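Local coordinates for protein acetylxylan esterase (Geobacillus stearothermophilus, PDB 5BN1) that removes acetyl side groups from the xylose backbone units of xylan and xylo-oligosaccharides as a serine esterase of the GDSL family, at residues K8-G13 against E75-Q80; T65-K70 against K106-D111; W84-I89 against I132-F137; L168-Q173 against L208-F213. The protein carries 1 engineered substitution. All coordinates share one frame; numbering follows the deposited sequence.

Overall arrangement
Three of the four contacts reach one parallel sheet. Interaction 3 joins its central strand 84-88 to the neighbour 130-134, near the centre of the chain. Interaction 1 lays the end of helix 66-78 on strand 8-13, which hydrogen-bonds to strand 84-88 through Ile-12 N and Ser-86 O (2.8 Å). Interaction 2 holds the start of the same helix, where Leu-69 packs on both Ile-12 and Ile-89. Interaction 4, on strand 168-170, lies across the chain's centre from interaction 2, its centre about 10 Å from that of interaction 3. Interactions 2 and 3 approach the probable catalytic centre: the Thr-65 side chain is about 4 Å from that of Asn-92, the Phe-137 side chain about 8 Å from that of His-194.

Interaction 1: K8-G13 against E75-Q80; sequences KLLFIG and EDVIAQ
Asp-76 meets the strand with its backbone: its carbonyl O is 3.4 Å from Leu-10 CD1, and the hydrocarbon buries this oxygen without giving it a polar partner. Its carboxylate turns to Arg-72 in a salt bridge. Val-77 follows, and its CG2 branch does the touching, with Ile-12 CD1 at 3.6 Å and Leu-10 CD2 a little farther off. Ile-12 holds CG1 anti to the backbone N (chi1 -162°), which carries CD1 out to the valine, the two side chains crossing at about a right angle. At Gln-80 the side chain folds back, and NE2 donates to Glu-75 O almost in line with the carbonyl; this pins the amide, while CB and CG lie against Leu-10 CD1. Lys-8 NZ reaches Gln-80 O at 2.8 Å, on a lone pair in the carbonyl plane, while a water accepts from NZ and donates to Gln-80 OE1. With a methionine in place of Lys-8, Gln-80 O would probably lose this donor and the water its anchor on the strand. Helix 66-78 thus lies over strand 8-13 as the connection of a beta-alpha-beta crossover from strand 55-58 to strand 84-88, in the alpha/beta fold of SGNH hydrolases.

Interaction 2: T65-K70 against K106-D111; sequences TVRDLK and KHVYLD
Thr-65 OG1 is gripped by two weak bonds from the first turn of helix 66-78, Arg-67 N at 3.2 Å and Asp-68 N at 3.4 Å, while Val-108 CG2 presses on it from across the contact. With chi1 at 65° the hydroxyl sits between the backbone N and the carbonyl carbon, where it can face the bare amides of the helix start. Asp-68 returns the grip: its OD2 takes Thr-65 N on the anti lone pair at 3.0 Å in a nearly straight bond (168°), completing a capping box.

Val-108 is the knob of the other segment. One branch, CG2, touches CB, OG1 and CG2 of Thr-65 and also lies over one face of the Arg-67 guanidinium; the other, CG1, stands 4.0 Å from Val-66 CG1, the two side chains crossing at about a right angle. Arg-67 runs past Val-108 in the opposite direction, bends at chi3 (-57°) and brings NH2 to His-107 O at 3.0 Å, a weak, bent bond. Its stronger partner is Glu-112, in a salt bridge, and NH1 reaches Glu-105 O. The charge is therefore probably balanced, with the guanidinium fixed from several directions at once. Val-66 N is held in turn by Asp-93 OD2.

The contact ties a capped helix start to the loop leading into helix 110-124, beside the probable oxyanion hole of this SGNH hydrolase: the Thr-65 side chain is about 4 Å from that of Asn-92, a presumed transition-state stabiliser.

Interaction 3: W84-I89 against I132-F137; sequences WVSIMI and ILMTPF
Met-134 and Met-88 cross beside each other on one face of the sheet, their CB atoms 3.8 Å apart. Met-134 CG lies anti to its carbonyl carbon (chi1 -56°), and the thioether leans back to settle beside the small side chain of Ser-86, with SD 3.5 Å from OG; its CE then abuts Met-88 SD. Met-88 fills the next hollow along: its sulfur lies against Thr-135 O and the edge of the Phe-137 ring, 4.1 Å from CE2, a Met-aromatic contact in the ring plane. Toward the start of strand 84-88, Ile-132 CD1 butts against Trp-84 CE3 at 3.8 Å. Phe-207 of helix 197-211 packs over Ser-86, Ile-132 and Met-134. On the other face Ile-87 and Leu-133 point the same way, side by side, with CD1 touching CD2. Beyond the strands the Pro-136 ring fits against Ile-89 O, its CD at 3.5 Å. Were Met-134 cut back to an alanine, a gap would probably open beside Ser-86 and Met-88 would lose the methyl that abuts its sulfur.

The backbones run parallel, 11° apart, joined by Ile-132 N to Val-85 O, Ile-87 N to Ile-132 O and Met-134 N to Ile-87 O. Where they part, Ile-89 N and Met-134 O stand 4.3 Å apart and a water bridges them, 3.0 Å from that nitrogen. The chemistry is that of a largely apolar sheet core: main-chain polar groups pair within the sheet, sulfur and hydrocarbon do the filling, and the water serves the end of the strands.

Interaction 4: L168-Q173 against L208-F213; sequences LFVDTQ and LREIGF
Glu-210 lays its carboxylate over the outer edge of strand 168-170. Its CG stands anti to the backbone N (chi1 -179°) and the chain bends at chi2 (67°), which brings OE2 to Phe-169 N at 2.9 Å. The bond is straight at the hydrogen (169°), yet the N-H meets the oxygen from well above the carboxylate plane, and the group is crowded against Phe-169 O, 3.3 Å from OE2. Two acceptors so close probably repel slightly, a cost the N-H bond would offset. Strand 168-170 is the outermost on this side of the parallel sheet within the chain, paired inwards with strand 130-134; the glutamate, from the last turns of helix 197-211, therefore gives an outward-facing amide a partner where a further strand might have done so. Leu-168 crosses the glutamate obliquely, with CB and CD2 each 3.5 Å from OE2, and its CD1 looks on to Ile-211 CG2 at a looser 4.3 Å. Farther along the strand, Val-170 slides past Glu-210 in the opposite direction, CG2 touching the stem at CB (3.8 Å). Just beyond, Gly-212 takes a positive phi and ends the helix in a Schellman motif, sending the chain to Phe-213, which packs on Val-216 of a second subunit.

Interaction 1: K8-G13 against E75-Q80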
# COMPACT_ATOMS: atom_id res chain seq x y z
N LYS A 8 -26.68 -11.94 -26.34
CA LYS A 8 -25.56 -11.22 -25.75
C LYS A 8 -25.78 -9.73 -26.00
O LYS A 8 -25.92 -9.24 -27.10
CB LYS A 8 -24.24 -11.61 -26.28
CG LYS A 8 -23.09 -10.81 -25.74
CD LYS A 8 -21.75 -11.11 -26.39
CE LYS A 8 -20.96 -12.16 -25.80
NZ LYS A 8 -19.60 -12.33 -26.32
N LEU A 9 -25.81 -8.94 -24.90
CA LEU A 9 -26.02 -7.51 -24.92
C LEU A 9 -24.73 -6.89 -24.48
O LEU A 9 -24.22 -7.20 -23.39
CB LEU A 9 -27.15 -7.11 -23.97
CG LEU A 9 -27.26 -5.64 -23.53
CD1 LEU A 9 -27.43 -4.70 -24.73
CD2 LEU A 9 -28.47 -5.52 -22.65
N LEU A 10 -24.13 -6.05 -25.32
CA LEU A 10 -22.85 -5.47 -25.10
C LEU A 10 -23.06 -3.99 -24.99
O LEU A 10 -23.63 -3.34 -25.86
CB LEU A 10 -21.85 -5.78 -26.21
CG LEU A 10 -20.46 -5.25 -26.12
CD1 LEU A 10 -19.53 -6.18 -26.90
CD2 LEU A 10 -20.31 -3.88 -26.76
N PHE A 11 -22.53 -3.36 -23.91
CA PHE A 11 -22.59 -1.91 -23.67
C PHE A 11 -21.22 -1.36 -23.92
O PHE A 11 -20.18 -1.88 -23.53
CB PHE A 11 -22.97 -1.62 -22.21
CG PHE A 11 -24.38 -1.93 -21.84
CD1 PHE A 11 -25.30 -0.96 -21.86
CD2 PHE A 11 -24.70 -3.22 -21.31
CE1 PHE A 11 -26.62 -1.18 -21.48
CE2 PHE A 11 -25.99 -3.43 -20.89
CZ PHE A 11 -26.95 -2.47 -20.98
N ILE A 12 -21.24 -0.21 -24.63
CA ILE A 12 -20.01 0.49 -24.93
C ILE A 12 -20.24 2.01 -24.76
O ILE A 12 -21.34 2.54 -24.89
CB ILE A 12 -19.34 0.09 -26.25
CG1 ILE A 12 -17.88 0.51 -26.33
CG2 ILE A 12 -20.21 0.57 -27.42
CD1 ILE A 12 -17.04 -0.12 -27.47
N GLY A 13 -19.16 2.69 -24.32
CA GLY A 13 -19.22 4.06 -24.03
C GLY A 13 -17.98 4.47 -23.24
O GLY A 13 -16.91 3.90 -23.34
N GLU A 75 -12.00 -5.05 -32.13
CA GLU A 75 -11.68 -5.92 -31.03
C GLU A 75 -12.76 -5.93 -29.98
O GLU A 75 -13.15 -6.95 -29.43
CB GLU A 75 -10.30 -5.59 -30.54
CG GLU A 75 -9.87 -5.98 -29.14
CD GLU A 75 -8.79 -4.97 -28.67
OE1 GLU A 75 -9.12 -3.81 -28.20
OE2 GLU A 75 -7.59 -5.33 -28.82
N ASP A 76 -13.27 -4.74 -29.64
CA ASP A 76 -14.18 -4.67 -28.48
C ASP A 76 -15.65 -4.79 -28.73
O ASP A 76 -16.44 -5.05 -27.80
CB ASP A 76 -13.95 -3.33 -27.67
CG ASP A 76 -12.65 -3.31 -26.95
OD1 ASP A 76 -11.89 -4.35 -26.87
OD2 ASP A 76 -12.26 -2.26 -26.37
N VAL A 77 -16.06 -4.74 -30.01
CA VAL A 77 -17.41 -4.93 -30.36
C VAL A 77 -17.52 -6.12 -31.34
O VAL A 77 -18.09 -7.13 -31.00
CB VAL A 77 -18.08 -3.69 -30.94
CG1 VAL A 77 -19.48 -3.88 -31.31
CG2 VAL A 77 -17.99 -2.52 -29.91
N ILE A 78 -17.01 -5.90 -32.55
CA ILE A 78 -17.26 -6.93 -33.61
C ILE A 78 -16.81 -8.29 -33.21
O ILE A 78 -17.60 -9.24 -33.33
CB ILE A 78 -16.57 -6.47 -34.94
CG1 ILE A 78 -17.08 -5.13 -35.42
CG2 ILE A 78 -16.91 -7.55 -36.03
CD1 ILE A 78 -18.47 -4.90 -35.47
N ALA A 79 -15.63 -8.42 -32.67
CA ALA A 79 -15.02 -9.70 -32.36
C ALA A 79 -15.73 -10.38 -31.17
O ALA A 79 -15.56 -11.58 -30.98
CB ALA A 79 -13.57 -9.51 -32.11
N GLN A 80 -16.54 -9.64 -30.39
CA GLN A 80 -17.35 -10.20 -29.29
C GLN A 80 -18.62 -10.85 -29.72
O GLN A 80 -19.37 -11.42 -28.93
CB GLN A 80 -17.71 -9.07 -28.28
CG GLN A 80 -16.51 -8.33 -27.80
CD GLN A 80 -15.41 -9.16 -27.12
OE1 GLN A 80 -15.69 -10.07 -26.36
NE2 GLN A 80 -14.16 -8.84 -27.40
O HOH W 1 -17.93 -10.58 -25.02

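Interaction 2: T65-K70 against K106-D111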
# COMPACT_ATOMS: atom_id res chain seq x y z
N THR A 65 -14.03 9.19 -26.40
CA THR A 65 -14.87 9.88 -27.37
C THR A 65 -15.24 8.82 -28.42
O THR A 65 -14.79 7.70 -28.43
CB THR A 65 -14.12 10.98 -28.02
OG1 THR A 65 -13.04 10.39 -28.81
CG2 THR A 65 -13.52 11.99 -27.07
N VAL A 66 -16.02 9.27 -29.38
CA VAL A 66 -16.39 8.30 -30.47
C VAL A 66 -15.15 7.97 -31.32
O VAL A 66 -15.10 6.90 -31.93
CB VAL A 66 -17.56 8.84 -31.30
CG1 VAL A 66 -17.13 9.95 -32.28
CG2 VAL A 66 -18.21 7.69 -32.07
N ARG A 67 -14.16 8.83 -31.33
CA ARG A 67 -12.93 8.59 -32.06
C ARG A 67 -12.22 7.39 -31.40
O ARG A 67 -11.68 6.45 -32.03
CB ARG A 67 -12.07 9.78 -32.02
CG ARG A 67 -10.75 9.61 -32.77
CD ARG A 67 -9.82 10.81 -32.54
NE ARG A 67 -10.38 12.12 -32.91
CZ ARG A 67 -10.11 13.29 -32.37
NH1 ARG A 67 -9.31 13.37 -31.25
NH2 ARG A 67 -10.61 14.39 -32.82
N ASP A 68 -12.23 7.32 -30.03
CA ASP A 68 -11.68 6.18 -29.38
C ASP A 68 -12.49 4.92 -29.60
O ASP A 68 -11.92 3.81 -29.68
CB ASP A 68 -11.59 6.46 -27.87
CG ASP A 68 -10.73 7.64 -27.57
OD1 ASP A 68 -9.52 7.65 -27.96
OD2 ASP A 68 -11.16 8.59 -26.86
N LEU A 69 -13.80 5.03 -29.62
CA LEU A 69 -14.65 3.87 -29.97
C LEU A 69 -14.27 3.27 -31.30
O LEU A 69 -14.07 2.10 -31.41
CB LEU A 69 -16.11 4.19 -29.95
CG LEU A 69 -16.75 4.65 -28.67
CD1 LEU A 69 -18.24 4.55 -28.69
CD2 LEU A 69 -16.28 3.91 -27.45
N LYS A 70 -14.08 4.16 -32.26
CA LYS A 70 -13.71 3.64 -33.61
C LYS A 70 -12.44 2.88 -33.57
O LYS A 70 -12.31 1.84 -34.21
CB LYS A 70 -13.62 4.78 -34.61
CG LYS A 70 -13.13 4.30 -36.01
CD LYS A 70 -13.10 5.53 -36.87
CE LYS A 70 -12.62 5.21 -38.29
NZ LYS A 70 -12.28 6.52 -38.97
N LYS A 106 -8.01 17.20 -28.91
CA LYS A 106 -8.80 16.37 -28.08
C LYS A 106 -10.34 16.50 -28.27
O LYS A 106 -11.11 15.70 -27.66
CB LYS A 106 -8.56 16.77 -26.62
CG LYS A 106 -7.08 16.49 -26.22
CD LYS A 106 -7.06 16.64 -24.70
CE LYS A 106 -7.36 15.30 -23.97
NZ LYS A 106 -6.11 14.82 -23.31
N HIS A 107 -10.69 17.51 -29.07
CA HIS A 107 -12.12 17.85 -29.35
C HIS A 107 -12.57 16.90 -30.45
O HIS A 107 -11.84 16.64 -31.34
CB HIS A 107 -12.29 19.24 -29.83
CG HIS A 107 -11.79 20.31 -28.87
ND1 HIS A 107 -11.81 21.63 -29.17
CD2 HIS A 107 -11.26 20.19 -27.61
CE1 HIS A 107 -11.28 22.32 -28.16
NE2 HIS A 107 -10.97 21.47 -27.22
N VAL A 108 -13.79 16.44 -30.35
CA VAL A 108 -14.43 15.73 -31.49
C VAL A 108 -15.63 16.57 -31.83
O VAL A 108 -16.66 16.56 -31.17
CB VAL A 108 -14.81 14.30 -31.12
CG1 VAL A 108 -15.55 13.65 -32.27
CG2 VAL A 108 -13.64 13.47 -30.75
N TYR A 109 -15.54 17.38 -32.91
CA TYR A 109 -16.51 18.34 -33.38
C TYR A 109 -17.64 17.57 -34.10
O TYR A 109 -17.45 16.38 -34.37
CB TYR A 109 -15.83 19.36 -34.29
CG TYR A 109 -14.83 20.22 -33.55
CD1 TYR A 109 -15.20 20.99 -32.47
CD2 TYR A 109 -13.50 20.32 -34.03
CE1 TYR A 109 -14.26 21.74 -31.80
CE2 TYR A 109 -12.55 21.02 -33.28
CZ TYR A 109 -12.96 21.76 -32.25
OH TYR A 109 -12.05 22.58 -31.57
N LEU A 110 -18.71 18.30 -34.31
CA LEU A 110 -19.95 17.63 -34.74
C LEU A 110 -19.77 16.86 -36.00
O LEU A 110 -20.38 15.83 -36.17
CB LEU A 110 -21.05 18.67 -34.81
CG LEU A 110 -22.50 18.12 -34.96
CD1 LEU A 110 -22.88 17.50 -33.60
CD2 LEU A 110 -23.46 19.17 -35.33
N ASP A 111 -19.00 17.43 -36.97
CA ASP A 111 -18.77 16.66 -38.18
C ASP A 111 -18.09 15.34 -38.02
O ASP A 111 -18.52 14.33 -38.57
CB ASP A 111 -18.01 17.50 -39.24
CG ASP A 111 -16.64 17.95 -38.83
OD1 ASP A 111 -16.37 18.22 -37.63
OD2 ASP A 111 -15.73 18.00 -39.68

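Interaction 3: W84-I89 against I132-F137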
# COMPACT_ATOMS: atom_id res chain seq x y z
N TRP A 84 -26.88 -7.58 -29.36
CA TRP A 84 -27.35 -6.28 -29.21
C TRP A 84 -26.17 -5.40 -28.71
O TRP A 84 -25.34 -5.87 -27.92
CB TRP A 84 -28.43 -6.16 -28.17
CG TRP A 84 -29.70 -6.71 -28.55
CD1 TRP A 84 -30.05 -8.01 -28.48
CD2 TRP A 84 -30.80 -5.98 -29.12
NE1 TRP A 84 -31.34 -8.13 -29.01
CE2 TRP A 84 -31.80 -6.91 -29.40
CE3 TRP A 84 -30.99 -4.65 -29.48
CZ2 TRP A 84 -32.99 -6.55 -29.99
CZ3 TRP A 84 -32.22 -4.28 -30.02
CH2 TRP A 84 -33.18 -5.24 -30.26
N VAL A 85 -26.04 -4.23 -29.35
CA VAL A 85 -25.01 -3.27 -28.96
C VAL A 85 -25.66 -1.98 -28.56
O VAL A 85 -26.41 -1.32 -29.25
CB VAL A 85 -23.98 -2.98 -30.11
CG1 VAL A 85 -22.91 -1.96 -29.69
CG2 VAL A 85 -23.29 -4.23 -30.50
N SER A 86 -25.36 -1.56 -27.31
CA SER A 86 -25.80 -0.30 -26.70
C SER A 86 -24.59 0.67 -26.67
O SER A 86 -23.50 0.30 -26.23
CB SER A 86 -26.31 -0.44 -25.25
OG SER A 86 -26.73 0.76 -24.73
N ILE A 87 -24.81 1.82 -27.28
CA ILE A 87 -23.78 2.86 -27.40
C ILE A 87 -24.25 4.09 -26.65
O ILE A 87 -25.31 4.65 -26.89
CB ILE A 87 -23.48 3.27 -28.88
CG1 ILE A 87 -23.21 1.97 -29.65
CG2 ILE A 87 -22.39 4.30 -28.93
CD1 ILE A 87 -23.31 2.25 -31.18
N MET A 88 -23.38 4.63 -25.75
CA MET A 88 -23.58 5.95 -25.13
C MET A 88 -22.25 6.66 -25.14
O MET A 88 -21.30 6.42 -24.42
CB MET A 88 -24.12 5.93 -23.67
CG MET A 88 -24.43 7.32 -23.20
SD MET A 88 -25.52 7.45 -21.76
CE MET A 88 -24.68 6.35 -20.65
N ILE A 89 -22.18 7.60 -26.13
CA ILE A 89 -20.93 8.34 -26.39
C ILE A 89 -21.25 9.74 -26.84
O ILE A 89 -22.34 10.05 -27.37
CB ILE A 89 -20.06 7.61 -27.41
CG1 ILE A 89 -18.56 7.99 -27.33
CG2 ILE A 89 -20.68 7.79 -28.85
CD1 ILE A 89 -17.87 7.35 -26.11
N ILE A 132 -28.88 -0.16 -29.70
CA ILE A 132 -29.53 0.80 -28.92
C ILE A 132 -28.63 2.05 -28.77
O ILE A 132 -27.50 1.90 -28.38
CB ILE A 132 -29.79 0.32 -27.43
CG1 ILE A 132 -30.54 -1.02 -27.46
CG2 ILE A 132 -30.61 1.35 -26.70
CD1 ILE A 132 -29.86 -2.18 -26.86
N LEU A 133 -29.08 3.18 -29.30
CA LEU A 133 -28.33 4.42 -29.25
C LEU A 133 -28.90 5.21 -28.13
O LEU A 133 -29.99 5.70 -28.07
CB LEU A 133 -28.52 5.20 -30.60
CG LEU A 133 -27.70 4.52 -31.64
CD1 LEU A 133 -28.08 5.15 -32.99
CD2 LEU A 133 -26.24 4.75 -31.51
N MET A 134 -27.97 5.46 -27.13
CA MET A 134 -28.31 6.35 -26.07
C MET A 134 -27.63 7.68 -26.24
O MET A 134 -26.48 7.76 -26.57
CB MET A 134 -27.73 5.77 -24.74
CG MET A 134 -28.19 4.37 -24.42
SD MET A 134 -27.45 3.59 -22.86
CE MET A 134 -28.22 4.66 -21.67
N THR A 135 -28.35 8.73 -26.03
CA THR A 135 -27.78 10.10 -26.18
C THR A 135 -26.73 10.31 -25.08
O THR A 135 -26.87 9.70 -24.00
CB THR A 135 -28.77 11.26 -26.07
OG1 THR A 135 -29.46 11.29 -24.78
CG2 THR A 135 -29.90 11.08 -27.11
N PRO A 136 -25.70 11.06 -25.35
CA PRO A 136 -24.99 11.70 -24.22
C PRO A 136 -25.97 12.57 -23.46
O PRO A 136 -27.14 12.86 -23.78
CB PRO A 136 -23.87 12.41 -24.94
CG PRO A 136 -24.54 13.00 -26.20
CD PRO A 136 -25.33 11.80 -26.63
N PHE A 137 -25.47 13.17 -22.34
CA PHE A 137 -26.26 14.02 -21.53
C PHE A 137 -25.32 14.98 -20.75
O PHE A 137 -24.11 14.72 -20.67
CB PHE A 137 -27.10 13.20 -20.47
CG PHE A 137 -26.30 12.37 -19.51
CD1 PHE A 137 -25.79 13.01 -18.39
CD2 PHE A 137 -26.01 11.05 -19.74
CE1 PHE A 137 -24.96 12.27 -17.53
CE2 PHE A 137 -25.21 10.33 -18.92
CZ PHE A 137 -24.65 10.94 -17.83
O HOH W 2 -24.26 7.69 -28.23

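Interaction 4: L168-Q173 against L208-F213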
# COMPACT_ATOMS: atom_id res chain seq x y z
N LEU A 168 -32.97 1.25 -31.72
CA LEU A 168 -33.67 1.71 -30.55
C LEU A 168 -32.89 2.98 -30.03
O LEU A 168 -31.77 3.21 -30.38
CB LEU A 168 -33.64 0.62 -29.45
CG LEU A 168 -34.44 -0.68 -29.79
CD1 LEU A 168 -34.34 -1.69 -28.63
CD2 LEU A 168 -35.84 -0.27 -30.05
N PHE A 169 -33.58 3.72 -29.24
CA PHE A 169 -33.15 5.10 -28.89
C PHE A 169 -33.53 5.46 -27.49
O PHE A 169 -34.71 5.39 -27.06
CB PHE A 169 -33.77 6.11 -29.86
CG PHE A 169 -33.53 7.55 -29.50
CD1 PHE A 169 -32.22 8.02 -29.59
CD2 PHE A 169 -34.46 8.36 -28.99
CE1 PHE A 169 -31.98 9.34 -29.22
CE2 PHE A 169 -34.26 9.71 -28.61
CZ PHE A 169 -32.93 10.19 -28.74
N VAL A 170 -32.52 5.90 -26.66
CA VAL A 170 -32.79 6.38 -25.35
C VAL A 170 -32.34 7.83 -25.22
O VAL A 170 -31.12 8.10 -25.36
CB VAL A 170 -31.98 5.51 -24.33
CG1 VAL A 170 -32.33 5.97 -22.89
CG2 VAL A 170 -32.23 4.04 -24.53
N ASP A 171 -33.25 8.68 -24.89
CA ASP A 171 -33.01 10.08 -24.67
C ASP A 171 -32.66 10.26 -23.15
O ASP A 171 -33.52 10.49 -22.33
CB ASP A 171 -34.15 10.96 -25.07
CG ASP A 171 -33.84 12.39 -25.03
OD1 ASP A 171 -32.76 12.85 -24.42
OD2 ASP A 171 -34.55 13.26 -25.67
N THR A 172 -31.35 10.19 -22.89
CA THR A 172 -30.90 10.27 -21.44
C THR A 172 -31.05 11.65 -20.99
O THR A 172 -31.21 11.94 -19.82
CB THR A 172 -29.48 9.74 -21.32
OG1 THR A 172 -28.63 10.57 -22.13
CG2 THR A 172 -29.36 8.32 -21.70
N GLN A 173 -30.90 12.68 -21.84
CA GLN A 173 -31.11 14.04 -21.43
C GLN A 173 -32.50 14.27 -20.95
O GLN A 173 -32.67 14.90 -19.96
CB GLN A 173 -30.78 15.08 -22.56
CG GLN A 173 -30.74 16.48 -22.07
CD GLN A 173 -29.63 16.74 -21.08
OE1 GLN A 173 -29.92 17.29 -19.92
NE2 GLN A 173 -28.49 16.43 -21.43
N LEU A 208 -34.07 0.63 -19.61
CA LEU A 208 -35.04 -0.42 -19.48
C LEU A 208 -36.36 -0.11 -20.17
O LEU A 208 -36.95 -1.03 -20.84
CB LEU A 208 -35.23 -0.75 -17.98
CG LEU A 208 -34.07 -1.49 -17.32
CD1 LEU A 208 -34.14 -1.45 -15.82
CD2 LEU A 208 -33.91 -2.93 -17.78
N ARG A 209 -36.81 1.10 -20.08
CA ARG A 209 -38.07 1.53 -20.69
C ARG A 209 -37.99 1.23 -22.18
O ARG A 209 -38.90 0.65 -22.81
CB ARG A 209 -38.32 2.95 -20.38
CG ARG A 209 -39.61 3.46 -21.06
CD ARG A 209 -39.65 4.94 -21.00
NE ARG A 209 -40.91 5.59 -21.21
CZ ARG A 209 -41.06 6.92 -21.36
NH1 ARG A 209 -39.99 7.76 -21.29
NH2 ARG A 209 -42.29 7.43 -21.54
N GLU A 210 -36.86 1.60 -22.81
CA GLU A 210 -36.75 1.45 -24.28
C GLU A 210 -36.66 -0.00 -24.72
O GLU A 210 -37.13 -0.32 -25.87
CB GLU A 210 -35.54 2.23 -24.78
CG GLU A 210 -35.34 2.17 -26.30
CD GLU A 210 -36.42 2.88 -27.11
OE1 GLU A 210 -37.39 3.51 -26.56
OE2 GLU A 210 -36.21 2.81 -28.41
N ILE A 211 -36.20 -0.92 -23.86
CA ILE A 211 -36.19 -2.33 -24.19
C ILE A 211 -37.46 -3.08 -23.75
O ILE A 211 -37.45 -4.31 -23.95
CB ILE A 211 -34.95 -3.10 -23.81
CG1 ILE A 211 -34.72 -3.12 -22.25
CG2 ILE A 211 -33.67 -2.54 -24.52
CD1 ILE A 211 -33.76 -4.17 -21.86
N GLY A 212 -38.40 -2.40 -23.15
CA GLY A 212 -39.78 -2.82 -22.87
C GLY A 212 -40.02 -3.14 -21.41
O GLY A 212 -41.09 -3.70 -21.09
N PHE A 213 -39.16 -2.71 -20.49
CA PHE A 213 -39.47 -2.83 -19.04
C PHE A 213 -39.61 -1.41 -18.50
O PHE A 213 -38.58 -0.74 -18.20
CB PHE A 213 -38.36 -3.52 -18.37
CG PHE A 213 -38.45 -3.68 -16.84
CD1 PHE A 213 -39.63 -3.37 -16.16
CD2 PHE A 213 -37.30 -4.10 -16.11
CE1 PHE A 213 -39.68 -3.48 -14.75
CE2 PHE A 213 -37.38 -4.23 -14.71
CZ PHE A 213 -38.56 -3.89 -14.08